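Local coordinates for putative aldehyde dehydrogenase (Burkholderia cenocepacia, PDB 4YWE), which probably oxidises aldehydes with NAD or NADP as electron acceptor, as other members of the aldehyde dehydrogenase family do, at residues A[317-321]-A[370-374]. Numbering follows the deposited sequence.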
loop_
_atom_site.group_PDB
_atom_site.type_symbol
_atom_site.label_atom_id
_atom_site.label_comp_id
_atom_site.label_asym_id
_atom_site.label_seq_id
_atom_site.Cartn_x
_atom_site.Cartn_y
_atom_site.Cartn_z
ATOM N N LEU A 317 31.274 -25.115 -24.799
ATOM C CA LEU A 317 29.861 -25.457 -24.695
ATOM C C LEU A 317 29.529 -26.666 -25.564
ATOM O O LEU A 317 29.922 -26.731 -26.728
ATOM C CB LEU A 317 28.994 -24.262 -25.091
ATOM C CG LEU A 317 29.113 -23.040 -24.179
ATOM C CD1 LEU A 317 28.358 -21.857 -24.763
ATOM C CD2 LEU A 317 28.608 -23.365 -22.782
ATOM N N ARG A 318 28.806 -27.622 -24.991
ATOM C CA ARG A 318 28.441 -28.835 -25.711
ATOM C C ARG A 318 26.927 -28.946 -25.877
ATOM O O ARG A 318 26.169 -28.707 -24.937
ATOM C CB ARG A 318 28.983 -30.069 -24.987
ATOM N N VAL A 319 26.500 -29.307 -27.083
ATOM C CA VAL A 319 25.083 -29.452 -27.388
ATOM C C VAL A 319 24.759 -30.901 -27.718
ATOM O O VAL A 319 25.413 -31.518 -28.557
ATOM C CB VAL A 319 24.665 -28.532 -28.547
ATOM C CG1 VAL A 319 23.174 -28.659 -28.816
ATOM C CG2 VAL A 319 25.029 -27.098 -28.233
ATOM N N GLY A 320 23.744 -31.442 -27.055
ATOM C CA GLY A 320 23.326 -32.809 -27.295
ATOM C C GLY A 320 21.869 -33.031 -26.951
ATOM O O GLY A 320 21.142 -32.075 -26.680
ATOM N N PRO A 321 21.430 -34.299 -26.969
ATOM C CA PRO A 321 20.061 -34.666 -26.597
ATOM C C PRO A 321 19.691 -34.173 -25.202
ATOM O O PRO A 321 20.572 -33.959 -24.369
ATOM C CB PRO A 321 20.082 -36.196 -26.645
ATOM C CG PRO A 321 21.168 -36.523 -27.607
ATOM C CD PRO A 321 22.214 -35.467 -27.406
ATOM N N TYR A 370 19.611 -29.330 -33.782
ATOM C CA TYR A 370 20.668 -28.839 -32.907
ATOM C C TYR A 370 21.355 -27.595 -33.462
ATOM O O TYR A 370 21.631 -27.497 -34.658
ATOM C CB TYR A 370 21.697 -29.943 -32.659
ATOM C CG TYR A 370 21.123 -31.128 -31.918
ATOM C CD1 TYR A 370 21.029 -31.125 -30.533
ATOM C CD2 TYR A 370 20.662 -32.245 -32.602
ATOM C CE1 TYR A 370 20.498 -32.200 -29.849
ATOM C CE2 TYR A 370 20.129 -33.329 -31.926
ATOM C CZ TYR A 370 20.051 -33.300 -30.549
ATOM O OH TYR A 370 19.522 -34.371 -29.870
ATOM N N GLN A 371 21.620 -26.644 -32.572
ATOM C CA GLN A 371 22.304 -25.411 -32.932
ATOM C C GLN A 371 23.263 -25.003 -31.821
ATOM O O GLN A 371 22.840 -24.698 -30.704
ATOM C CB GLN A 371 21.297 -24.292 -33.203
ATOM C CG GLN A 371 21.925 -22.916 -33.360
ATOM C CD GLN A 371 22.848 -22.828 -34.559
ATOM O OE1 GLN A 371 22.407 -22.922 -35.704
ATOM N NE2 GLN A 371 24.137 -22.651 -34.301
ATOM N N ALA A 372 24.554 -25.006 -32.129
ATOM C CA ALA A 372 25.573 -24.639 -31.156
ATOM C C ALA A 372 25.505 -23.149 -30.840
ATOM O O ALA A 372 25.253 -22.338 -31.730
ATOM C CB ALA A 372 26.954 -25.011 -31.669
ATOM N N PRO A 373 25.718 -22.789 -29.565
ATOM C CA PRO A 373 25.762 -21.379 -29.165
ATOM C C PRO A 373 26.843 -20.619 -29.919
ATOM O O PRO A 373 27.939 -21.143 -30.098
ATOM C CB PRO A 373 26.075 -21.447 -27.669
ATOM C CG PRO A 373 25.578 -22.787 -27.244
ATOM C CD PRO A 373 25.859 -23.689 -28.409
ATOM N N ALA A 374 26.533 -19.404 -30.359
ATOM C CA ALA A 374 27.458 -18.642 -31.187
ATOM C C ALA A 374 27.769 -17.281 -30.581
ATOM O O ALA A 374 26.873 -16.571 -30.125
ATOM C CB ALA A 374 26.892 -18.477 -32.590
#
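Val319 turns CG1 trans to its backbone N (chi1 -178°), and Tyr370 swings CG trans to its own carbonyl carbon (chi1 -64°); the first sends the valine's two methyls to different partners, the second sets the tyrosine ring beside one of them. The CG1 methyl of Val319 meets the edge of that ring, 3.7 Å from Tyr370 CD1, while Val319 CG2 presses on the proline ring, 3.5 Å from Pro373 CD. One branched side chain thus spans most of the second segment, illustrating how two chain runs can pack without any hydrogen bond between them. Further along the tyrosine edge, Gly320 O lies near the ring plane, 3.2 Å from Tyr370 CE1. The Tyr370 and Pro321 side chains cross at about a right angle, with Pro321 CG 3.5 Å from Tyr370 OH; the hydroxyl's polar need is met by a hydrogen bond with Ser35 O. At the other end Leu317 CD1 rests on the proline ring, 3.7 Å from Pro373 CB. Gln371 turns from the interface, and its NE2 makes a nearly straight bond (171°) to a lone pair of Ala372 O, in the carbonyl plane. The segments run in roughly opposite directions. Strand 318-319 is an edge strand within its chain's mixed sheet and pairs with strand 354-360, which contributes Val360 beside both Val319 and Tyr370. The 370-374 segment leads into strand 374-376, while helix 334-349 packs against Gln371.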